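Local coordinates for protein succinate dehydrogenase subunit A (Mycolicibacterium smegmatis, PDB 7D6V) that probably oxidises succinate to fumarate as the FAD-carrying flavoprotein subunit of a membrane-bound, respiratory succinate dehydrogenase complex, at residues C54-R59 / D96-L101; R59-K64 / T125-A130; D65-H70 / H90-P95. All blocks are in the same frame, centred on the assembly; numbering follows the deposited sequence.

Contact 1 (C54-R59 / D96-L101); sequences CAAAMR and DRVWEL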
loop_
_atom_site.group_PDB
_atom_site.type_symbol
_atom_site.label_atom_id
_atom_site.label_comp_id
_atom_site.label_asym_id
_atom_site.label_seq_id
_atom_site.Cartn_x
_atom_site.Cartn_y
_atom_site.Cartn_z
ATOM N N CYS A 54 -10.034 -8.989 -10.453
ATOM C CA CYS A 54 -9.677 -10.188 -11.200
ATOM C C CYS A 54 -10.896 -10.661 -11.971
ATOM O O CYS A 54 -11.944 -10.924 -11.376
ATOM C CB CYS A 54 -9.189 -11.298 -10.272
ATOM S SG CYS A 54 -7.581 -11.037 -9.553
ATOM N N ALA A 55 -10.751 -10.800 -13.284
ATOM C CA ALA A 55 -11.830 -11.318 -14.114
ATOM C C ALA A 55 -11.875 -12.832 -13.958
ATOM O O ALA A 55 -10.942 -13.533 -14.358
ATOM C CB ALA A 55 -11.626 -10.910 -15.568
ATOM N N ALA A 56 -12.955 -13.339 -13.371
ATOM C CA ALA A 56 -13.123 -14.770 -13.170
ATOM C C ALA A 56 -14.604 -15.102 -13.223
ATOM O O ALA A 56 -15.401 -14.500 -12.500
ATOM C CB ALA A 56 -12.522 -15.219 -11.835
ATOM N N ALA A 57 -14.967 -16.067 -14.069
ATOM C CA ALA A 57 -16.364 -16.454 -14.256
ATOM C C ALA A 57 -16.821 -17.328 -13.087
ATOM O O ALA A 57 -17.131 -18.512 -13.226
ATOM C CB ALA A 57 -16.545 -17.163 -15.589
ATOM N N MET A 58 -16.863 -16.708 -11.909
ATOM C CA MET A 58 -17.342 -17.379 -10.708
ATOM C C MET A 58 -18.861 -17.430 -10.628
ATOM O O MET A 58 -19.396 -18.262 -9.888
ATOM C CB MET A 58 -16.777 -16.692 -9.465
ATOM C CG MET A 58 -15.285 -16.896 -9.283
ATOM S SD MET A 58 -14.636 -16.214 -7.750
ATOM C CE MET A 58 -15.141 -14.509 -7.898
ATOM N N ARG A 59 -19.558 -16.559 -11.363
ATOM C CA ARG A 59 -21.019 -16.533 -11.445
ATOM C C ARG A 59 -21.672 -16.150 -10.122
ATOM O O ARG A 59 -22.816 -16.522 -9.860
ATOM C CB ARG A 59 -21.581 -17.870 -11.942
ATOM C CG ARG A 59 -21.070 -18.290 -13.302
ATOM C CD ARG A 59 -21.163 -19.789 -13.487
ATOM N NE ARG A 59 -22.520 -20.221 -13.802
ATOM C CZ ARG A 59 -23.140 -21.233 -13.204
ATOM N NH1 ARG A 59 -22.524 -21.920 -12.254
ATOM N NH2 ARG A 59 -24.375 -21.558 -13.554
ATOM N N ASP A 96 -10.900 -20.959 -10.239
ATOM C CA ASP A 96 -10.216 -21.803 -9.265
ATOM C C ASP A 96 -9.106 -21.044 -8.551
ATOM O O ASP A 96 -8.939 -21.176 -7.333
ATOM C CB ASP A 96 -9.649 -23.040 -9.954
ATOM C CG ASP A 96 -10.712 -24.056 -10.295
ATOM O OD1 ASP A 96 -11.667 -24.209 -9.506
ATOM O OD2 ASP A 96 -10.591 -24.705 -11.354
ATOM N N ARG A 97 -8.329 -20.256 -9.294
ATOM C CA ARG A 97 -7.225 -19.522 -8.687
ATOM C C ARG A 97 -7.734 -18.459 -7.724
ATOM O O ARG A 97 -7.175 -18.277 -6.636
ATOM C CB ARG A 97 -6.354 -18.900 -9.776
ATOM C CG ARG A 97 -5.961 -19.866 -10.884
ATOM C CD ARG A 97 -4.814 -20.781 -10.475
ATOM N NE ARG A 97 -5.266 -21.922 -9.684
ATOM C CZ ARG A 97 -5.783 -23.034 -10.195
ATOM N NH1 ARG A 97 -5.917 -23.166 -11.504
ATOM N NH2 ARG A 97 -6.165 -24.016 -9.396
ATOM N N VAL A 98 -8.811 -17.767 -8.093
ATOM C CA VAL A 98 -9.393 -16.772 -7.200
ATOM C C VAL A 98 -9.949 -17.439 -5.949
ATOM O O VAL A 98 -9.801 -16.924 -4.836
ATOM C CB VAL A 98 -10.470 -15.956 -7.937
ATOM C CG1 VAL A 98 -11.036 -14.884 -7.027
ATOM C CG2 VAL A 98 -9.887 -15.335 -9.189
ATOM N N TRP A 99 -10.597 -18.595 -6.109
ATOM C CA TRP A 99 -11.135 -19.297 -4.948
ATOM C C TRP A 99 -10.028 -19.763 -4.013
ATOM O O TRP A 99 -10.166 -19.675 -2.790
ATOM C CB TRP A 99 -11.987 -20.482 -5.389
ATOM C CG TRP A 99 -13.365 -20.095 -5.760
ATOM C CD1 TRP A 99 -14.101 -19.086 -5.222
ATOM C CD2 TRP A 99 -14.186 -20.708 -6.755
ATOM N NE1 TRP A 99 -15.333 -19.030 -5.821
ATOM C CE2 TRP A 99 -15.410 -20.017 -6.767
ATOM C CE3 TRP A 99 -14.005 -21.776 -7.635
ATOM C CZ2 TRP A 99 -16.446 -20.357 -7.625
ATOM C CZ3 TRP A 99 -15.035 -22.110 -8.487
ATOM C CH2 TRP A 99 -16.241 -21.404 -8.476
ATOM N N GLU A 100 -8.927 -20.272 -4.563
ATOM C CA GLU A 100 -7.837 -20.711 -3.704
ATOM C C GLU A 100 -7.042 -19.546 -3.135
ATOM O O GLU A 100 -6.287 -19.744 -2.181
ATOM C CB GLU A 100 -6.908 -21.671 -4.451
ATOM C CG GLU A 100 -6.039 -21.037 -5.506
ATOM C CD GLU A 100 -5.388 -22.065 -6.408
ATOM O OE1 GLU A 100 -5.804 -23.241 -6.367
ATOM O OE2 GLU A 100 -4.458 -21.697 -7.154
ATOM N N LEU A 101 -7.193 -18.342 -3.694
ATOM C CA LEU A 101 -6.582 -17.169 -3.077
ATOM C C LEU A 101 -7.110 -16.936 -1.668
ATOM O O LEU A 101 -6.351 -16.558 -0.770
ATOM C CB LEU A 101 -6.822 -15.924 -3.929
ATOM C CG LEU A 101 -5.711 -15.475 -4.870
ATOM C CD1 LEU A 101 -6.145 -14.228 -5.610
ATOM C CD2 LEU A 101 -4.431 -15.225 -4.100
#

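Contact 2 (R59-K64 / T125-A130); sequences RNVNTK and TYPRLA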
loop_
_atom_site.group_PDB
_atom_site.type_symbol
_atom_site.label_atom_id
_atom_site.label_comp_id
_atom_site.label_asym_id
_atom_site.label_seq_id
_atom_site.Cartn_x
_atom_site.Cartn_y
_atom_site.Cartn_z
ATOM N N ARG A 59 -19.558 -16.559 -11.363
ATOM C CA ARG A 59 -21.019 -16.533 -11.445
ATOM C C ARG A 59 -21.672 -16.150 -10.122
ATOM O O ARG A 59 -22.816 -16.522 -9.860
ATOM C CB ARG A 59 -21.581 -17.870 -11.942
ATOM C CG ARG A 59 -21.070 -18.290 -13.302
ATOM C CD ARG A 59 -21.163 -19.789 -13.487
ATOM N NE ARG A 59 -22.520 -20.221 -13.802
ATOM C CZ ARG A 59 -23.140 -21.233 -13.204
ATOM N NH1 ARG A 59 -22.524 -21.920 -12.254
ATOM N NH2 ARG A 59 -24.375 -21.558 -13.554
ATOM N N ASN A 60 -20.961 -15.398 -9.282
ATOM C CA ASN A 60 -21.503 -15.033 -7.977
ATOM C C ASN A 60 -22.614 -14.000 -8.102
ATOM O O ASN A 60 -23.612 -14.066 -7.376
ATOM C CB ASN A 60 -20.391 -14.507 -7.073
ATOM C CG ASN A 60 -19.389 -15.570 -6.709
ATOM O OD1 ASN A 60 -19.666 -16.762 -6.815
ATOM N ND2 ASN A 60 -18.212 -15.146 -6.277
ATOM N N VAL A 61 -22.457 -13.035 -9.006
ATOM C CA VAL A 61 -23.451 -11.975 -9.144
ATOM C C VAL A 61 -24.635 -12.456 -9.971
ATOM O O VAL A 61 -25.780 -12.446 -9.506
ATOM C CB VAL A 61 -22.812 -10.710 -9.746
ATOM C CG1 VAL A 61 -23.887 -9.717 -10.146
ATOM C CG2 VAL A 61 -21.851 -10.086 -8.751
ATOM N N ASN A 62 -24.384 -12.885 -11.204
ATOM C CA ASN A 62 -25.408 -13.545 -11.997
ATOM C C ASN A 62 -24.849 -14.830 -12.590
ATOM O O ASN A 62 -23.662 -14.927 -12.912
ATOM C CB ASN A 62 -25.969 -12.641 -13.108
ATOM C CG ASN A 62 -24.981 -12.384 -14.216
ATOM O OD1 ASN A 62 -23.771 -12.405 -14.007
ATOM N ND2 ASN A 62 -25.495 -12.155 -15.415
ATOM N N THR A 63 -25.729 -15.815 -12.733
ATOM C CA THR A 63 -25.344 -17.180 -13.059
ATOM C C THR A 63 -25.343 -17.472 -14.551
ATOM O O THR A 63 -25.062 -18.610 -14.940
ATOM C CB THR A 63 -26.278 -18.162 -12.349
ATOM O OG1 THR A 63 -27.583 -18.088 -12.934
ATOM C CG2 THR A 63 -26.372 -17.822 -10.876
ATOM N N LYS A 64 -25.650 -16.488 -15.395
ATOM C CA LYS A 64 -25.599 -16.691 -16.836
ATOM C C LYS A 64 -24.180 -16.660 -17.383
ATOM O O LYS A 64 -23.981 -16.976 -18.560
ATOM C CB LYS A 64 -26.441 -15.634 -17.551
ATOM C CG LYS A 64 -27.901 -16.009 -17.709
ATOM C CD LYS A 64 -28.619 -15.027 -18.614
ATOM C CE LYS A 64 -28.336 -13.592 -18.204
ATOM N NZ LYS A 64 -28.743 -12.617 -19.251
ATOM N N THR A 125 -18.969 -9.019 -20.636
ATOM C CA THR A 125 -20.416 -9.093 -20.806
ATOM C C THR A 125 -21.144 -9.123 -19.467
ATOM O O THR A 125 -22.246 -8.574 -19.349
ATOM C CB THR A 125 -20.779 -10.325 -21.637
ATOM O OG1 THR A 125 -20.109 -10.261 -22.900
ATOM C CG2 THR A 125 -22.276 -10.395 -21.879
ATOM N N TYR A 126 -20.549 -9.731 -18.455
ATOM C CA TYR A 126 -21.169 -9.933 -17.157
ATOM C C TYR A 126 -20.222 -9.461 -16.067
ATOM O O TYR A 126 -19.013 -9.359 -16.291
ATOM C CB TYR A 126 -21.520 -11.415 -16.951
ATOM C CG TYR A 126 -22.558 -11.934 -17.916
ATOM C CD1 TYR A 126 -22.286 -13.009 -18.743
ATOM C CD2 TYR A 126 -23.806 -11.342 -18.005
ATOM C CE1 TYR A 126 -23.227 -13.485 -19.624
ATOM C CE2 TYR A 126 -24.754 -11.811 -18.886
ATOM C CZ TYR A 126 -24.460 -12.883 -19.691
ATOM O OH TYR A 126 -25.402 -13.354 -20.571
ATOM N N PRO A 127 -20.743 -9.144 -14.879
ATOM C CA PRO A 127 -19.859 -8.750 -13.771
ATOM C C PRO A 127 -18.942 -9.896 -13.377
ATOM O O PRO A 127 -19.396 -10.991 -13.036
ATOM C CB PRO A 127 -20.839 -8.390 -12.647
ATOM C CG PRO A 127 -22.151 -8.197 -13.314
ATOM C CD PRO A 127 -22.160 -9.110 -14.485
ATOM N N ARG A 128 -17.639 -9.637 -13.426
ATOM C CA ARG A 128 -16.638 -10.682 -13.262
ATOM C C ARG A 128 -15.510 -10.333 -12.311
ATOM O O ARG A 128 -14.828 -11.251 -11.843
ATOM C CB ARG A 128 -16.009 -11.035 -14.617
ATOM C CG ARG A 128 -16.762 -12.056 -15.414
ATOM C CD ARG A 128 -15.855 -12.708 -16.426
ATOM N NE ARG A 128 -15.901 -12.038 -17.719
ATOM C CZ ARG A 128 -16.849 -12.224 -18.628
ATOM N NH1 ARG A 128 -17.849 -13.056 -18.398
ATOM N NH2 ARG A 128 -16.799 -11.571 -19.773
ATOM N N LEU A 129 -15.282 -9.061 -12.011
ATOM C CA LEU A 129 -14.041 -8.623 -11.382
ATOM C C LEU A 129 -14.170 -8.735 -9.869
ATOM O O LEU A 129 -14.832 -7.918 -9.227
ATOM C CB LEU A 129 -13.698 -7.203 -11.814
ATOM C CG LEU A 129 -12.805 -7.081 -13.052
ATOM C CD1 LEU A 129 -13.535 -7.534 -14.301
ATOM C CD2 LEU A 129 -12.311 -5.659 -13.213
ATOM N N ALA A 130 -13.533 -9.755 -9.298
ATOM C CA ALA A 130 -13.430 -9.859 -7.850
ATOM C C ALA A 130 -12.539 -8.744 -7.322
ATOM O O ALA A 130 -11.428 -8.541 -7.814
ATOM C CB ALA A 130 -12.866 -11.221 -7.456
#

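Contact 3 (D65-H70 / H90-P95); sequences DSWQVH and HAQEAP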
loop_
_atom_site.group_PDB
_atom_site.type_symbol
_atom_site.label_atom_id
_atom_site.label_comp_id
_atom_site.label_asym_id
_atom_site.label_seq_id
_atom_site.Cartn_x
_atom_site.Cartn_y
_atom_site.Cartn_z
ATOM N N ASP A 65 -23.203 -16.286 -16.566
ATOM C CA ASP A 65 -21.818 -16.276 -16.999
ATOM C C ASP A 65 -21.286 -17.696 -17.153
ATOM O O ASP A 65 -21.771 -18.646 -16.532
ATOM C CB ASP A 65 -20.957 -15.502 -16.006
ATOM C CG ASP A 65 -19.761 -14.857 -16.656
ATOM O OD1 ASP A 65 -19.582 -15.028 -17.877
ATOM O OD2 ASP A 65 -18.996 -14.177 -15.947
ATOM N N SER A 66 -20.273 -17.831 -18.000
ATOM C CA SER A 66 -19.599 -19.101 -18.217
ATOM C C SER A 66 -18.201 -18.801 -18.733
ATOM O O SER A 66 -17.868 -17.655 -19.035
ATOM C CB SER A 66 -20.374 -19.992 -19.192
ATOM O OG SER A 66 -20.662 -19.312 -20.398
ATOM N N TRP A 67 -17.376 -19.846 -18.815
ATOM C CA TRP A 67 -16.046 -19.659 -19.378
ATOM C C TRP A 67 -16.099 -19.415 -20.878
ATOM O O TRP A 67 -15.180 -18.802 -21.423
ATOM C CB TRP A 67 -15.142 -20.856 -19.048
ATOM C CG TRP A 67 -15.428 -22.114 -19.816
ATOM C CD1 TRP A 67 -16.151 -23.184 -19.386
ATOM C CD2 TRP A 67 -14.973 -22.442 -21.134
ATOM N NE1 TRP A 67 -16.190 -24.149 -20.358
ATOM C CE2 TRP A 67 -15.475 -23.718 -21.442
ATOM C CE3 TRP A 67 -14.199 -21.775 -22.088
ATOM C CZ2 TRP A 67 -15.227 -24.341 -22.662
ATOM C CZ3 TRP A 67 -13.958 -22.394 -23.294
ATOM C CH2 TRP A 67 -14.468 -23.663 -23.571
ATOM N N GLN A 68 -17.154 -19.871 -21.555
ATOM C CA GLN A 68 -17.320 -19.566 -22.972
ATOM C C GLN A 68 -17.530 -18.073 -23.199
ATOM O O GLN A 68 -16.960 -17.492 -24.129
ATOM C CB GLN A 68 -18.493 -20.361 -23.540
ATOM C CG GLN A 68 -18.213 -21.838 -23.721
ATOM C CD GLN A 68 -18.697 -22.674 -22.554
ATOM O OE1 GLN A 68 -18.886 -22.172 -21.448
ATOM N NE2 GLN A 68 -18.900 -23.961 -22.797
ATOM N N VAL A 69 -18.350 -17.438 -22.359
ATOM C CA VAL A 69 -18.597 -16.005 -22.492
ATOM C C VAL A 69 -17.320 -15.216 -22.230
ATOM O O VAL A 69 -16.990 -14.279 -22.965
ATOM C CB VAL A 69 -19.736 -15.574 -21.549
ATOM C CG1 VAL A 69 -19.967 -14.079 -21.641
ATOM C CG2 VAL A 69 -21.006 -16.328 -21.881
ATOM N N HIS A 70 -16.585 -15.584 -21.180
ATOM C CA HIS A 70 -15.322 -14.919 -20.878
ATOM C C HIS A 70 -14.310 -15.125 -21.999
ATOM O O HIS A 70 -13.565 -14.206 -22.352
ATOM C CB HIS A 70 -14.778 -15.440 -19.549
ATOM C CG HIS A 70 -13.660 -14.624 -18.980
ATOM N ND1 HIS A 70 -13.133 -14.860 -17.730
ATOM C CD2 HIS A 70 -12.973 -13.574 -19.486
ATOM C CE1 HIS A 70 -12.168 -13.992 -17.491
ATOM N NE2 HIS A 70 -12.050 -13.200 -18.541
ATOM N N HIS A 90 -7.107 -19.739 -19.622
ATOM C CA HIS A 90 -7.325 -18.710 -18.613
ATOM C C HIS A 90 -8.799 -18.577 -18.264
ATOM O O HIS A 90 -9.152 -18.396 -17.095
ATOM C CB HIS A 90 -6.774 -17.376 -19.110
ATOM C CG HIS A 90 -7.192 -16.198 -18.289
ATOM N ND1 HIS A 90 -8.323 -15.461 -18.569
ATOM C CD2 HIS A 90 -6.615 -15.605 -17.219
ATOM C CE1 HIS A 90 -8.433 -14.476 -17.696
ATOM N NE2 HIS A 90 -7.409 -14.541 -16.867
ATOM N N ALA A 91 -9.676 -18.650 -19.267
ATOM C CA ALA A 91 -11.103 -18.529 -19.003
ATOM C C ALA A 91 -11.602 -19.662 -18.120
ATOM O O ALA A 91 -12.368 -19.432 -17.179
ATOM C CB ALA A 91 -11.881 -18.495 -20.318
ATOM N N GLN A 92 -11.175 -20.891 -18.395
ATOM C CA GLN A 92 -11.712 -22.013 -17.639
ATOM C C GLN A 92 -10.927 -22.337 -16.374
ATOM O O GLN A 92 -11.364 -23.196 -15.605
ATOM C CB GLN A 92 -11.813 -23.263 -18.520
ATOM C CG GLN A 92 -10.525 -23.733 -19.134
ATOM C CD GLN A 92 -10.761 -24.639 -20.323
ATOM O OE1 GLN A 92 -11.895 -24.828 -20.755
ATOM N NE2 GLN A 92 -9.688 -25.211 -20.856
ATOM N N GLU A 93 -9.800 -21.672 -16.118
ATOM C CA GLU A 93 -9.055 -21.902 -14.887
ATOM C C GLU A 93 -9.018 -20.697 -13.956
ATOM O O GLU A 93 -8.447 -20.798 -12.867
ATOM C CB GLU A 93 -7.626 -22.343 -15.209
ATOM C CG GLU A 93 -7.542 -23.655 -15.960
ATOM C CD GLU A 93 -6.118 -24.101 -16.174
ATOM O OE1 GLU A 93 -5.198 -23.339 -15.815
ATOM O OE2 GLU A 93 -5.914 -25.215 -16.698
ATOM N N ALA A 94 -9.599 -19.568 -14.344
ATOM C CA ALA A 94 -9.544 -18.358 -13.532
ATOM C C ALA A 94 -10.320 -18.459 -12.218
ATOM O O ALA A 94 -9.800 -18.024 -11.184
ATOM C CB ALA A 94 -10.037 -17.151 -14.334
ATOM N N PRO A 95 -11.555 -18.983 -12.195
ATOM C CA PRO A 95 -12.278 -19.047 -10.911
ATOM C C PRO A 95 -11.579 -19.877 -9.849
ATOM O O PRO A 95 -11.655 -19.535 -8.663
ATOM C CB PRO A 95 -13.628 -19.658 -11.305
ATOM C CG PRO A 95 -13.780 -19.342 -12.730
ATOM C CD PRO A 95 -12.415 -19.434 -13.304
#

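Contact 1 (C54-R59 / D96-L101)
Met-58 and Val-98 meet at the middle of this contact, where the loop leaving strand 54-55 lies against helix 84-102. The thioether of Met-58 makes a Met-aromatic contact with Trp-99: SD stands 4.0 Å from the centroid of the five-membered ring, 32° off its normal, and its nearest ring atom is Trp-99 NE1, 3.5 Å from Met-58 SD. Met-58 CG lies over one face of the indole, displaced toward its rim, and the two side chains slide past each other in opposite directions. The methionine chain is extended through CG and then bends at the thioether (chi3 -57°), which carries CE away from the indole toward Ala-130 on the neighbouring strand.

This sulfur-indole pair belongs to the tightly packed part, together with Val-98 and Ala-56. Val-98 divides its two methyls between partners: CG1 reaches Met-58 SD at 3.9 Å, while CG2 meets Ala-56 CB at 3.7 Å.

The margins are looser. On one, the same Val-98 CG2 lies 4.2 Å from Cys-54 CB, so one methyl serves two alternate residues, Cys-54 in the strand and Ala-56 just past it. The side chain of Cys-54 is about 7 Å from the bound FAD, and it also touches Ile-140 of helix 136-159, which continues the packing beyond the pair. On the other, the partly exposed Trp-99 is packed by Gly-127 of the iron-sulfur subunit, which places this edge of the contact at the subunit interface.

With no polar bond between the two segments, the loop is positioned against the helix by fit of shape, dispersion and the sulfur-indole contact.

Contact 2 (R59-K64 / T125-A130)
The loop that follows strand 54-55 packs here on the chain entering strand 129-130 of the same small antiparallel sheet, Val-61 and Asn-62 lying against Tyr-126 and Pro-127. The apolar end of the contact is Val-61 CG1 against Pro-127 CG, 3.9 Å apart, with the two side chains crossing at about a right angle.

Asn-62 fills the centre. Its CG sits between the backbone N and the carbonyl carbon (chi1 70°), which sends the amide across to the second segment. Asn-62 OD1 lies 3.7 Å from Pro-127 CD, and Asn-62 ND2 approaches the phenol ring of Tyr-126 obliquely, 3.2 Å from CD2, with amide and ring planes 63° apart. Thr-125 CG2 covers one face of that ring, 3.8 Å above its centre.

At the exposed end Lys-64 crosses the tip of the tyrosine. Its CB is 3.9 Å from Tyr-126 OH, and the bend at chi3 turns the chain back so that Lys-64 NZ, too, comes near Tyr-126 OH, at 3.7 Å, a proximity rather than a bond.

The loop also has a tie of its own: Arg-59 NE donates to Thr-63 O at 3.2 Å, from above the carbonyl plane, which bridges the turn between them. Asn-60 is held by Ile-116 O through its ND2.

Just beyond the touching residues, Arg-128 and Leu-129 both face Arg-119, so the packing lies just ahead of a classic beta bulge, where the chain enters the central strand of a three-stranded antiparallel sheet.

Contact 3 (D65-H70 / H90-P95)
Trp-67 and Ala-91 bring together two helices that follow each other in the chain, 67-76 and 84-102, inside the FAD-binding domain; the CA atoms of Trp-67 and Ala-91 are 5.1 Å apart. Ser-66 is the N-cap of the first helix, and its backbone N-H donates to Asp-65 OD1.

The apolar packing pairs Trp-67 CB with Ala-91 CB, 4.2 Å apart. Alanine lets the backbones approach, and Ala-91 CB also comes within 3.5 Å of the carbonyl oxygen Trp-67 O.

The indole of Trp-67 is sandwiched. Gln-68 CD covers one face, and Gln-92 OE1 stands 3.7 Å above the centre of the opposite face. Gln-92 runs alongside the indole in the same direction, and its CB makes a CH-pi contact with the five-membered ring. Trp-67 chi1, 74°, turns the indole toward this glutamine.

Among the histidines, the rings of His-70 and His-90 meet obliquely, with planes at 77°. Each NE2 has its polar partner on helix 427-448, Asn-427 OD1 for His-70 and Ser-430 OG for His-90, so both imidazoles are fixed from that side. Across the pair the nearest atoms are the two CE1 carbons, His-70 CE1 and His-90 CE1, 3.8 Å apart.

From the N terminus, the chain runs through strand 54-55 and its following loop, then helix 67-76 and helix 84-102, before returning along strands 118-119 and 129-130. Contact 3 closes the shortest loop, between the two helices, and lies within the spans of both others. Contact 1 closes a wider loop from strand 54-55 to helix 84-102. Contact 2 closes the longest and crosses contact 1, its segments alternating with those of contact 1 and sharing Arg-59. Backbone pairing of strands 54-55 and 129-130 joins contacts 1 and 2, while a salt bridge from Arg-128 to Asp-65 joins contacts 2 and 3. Together they tie the small sheet to both helices.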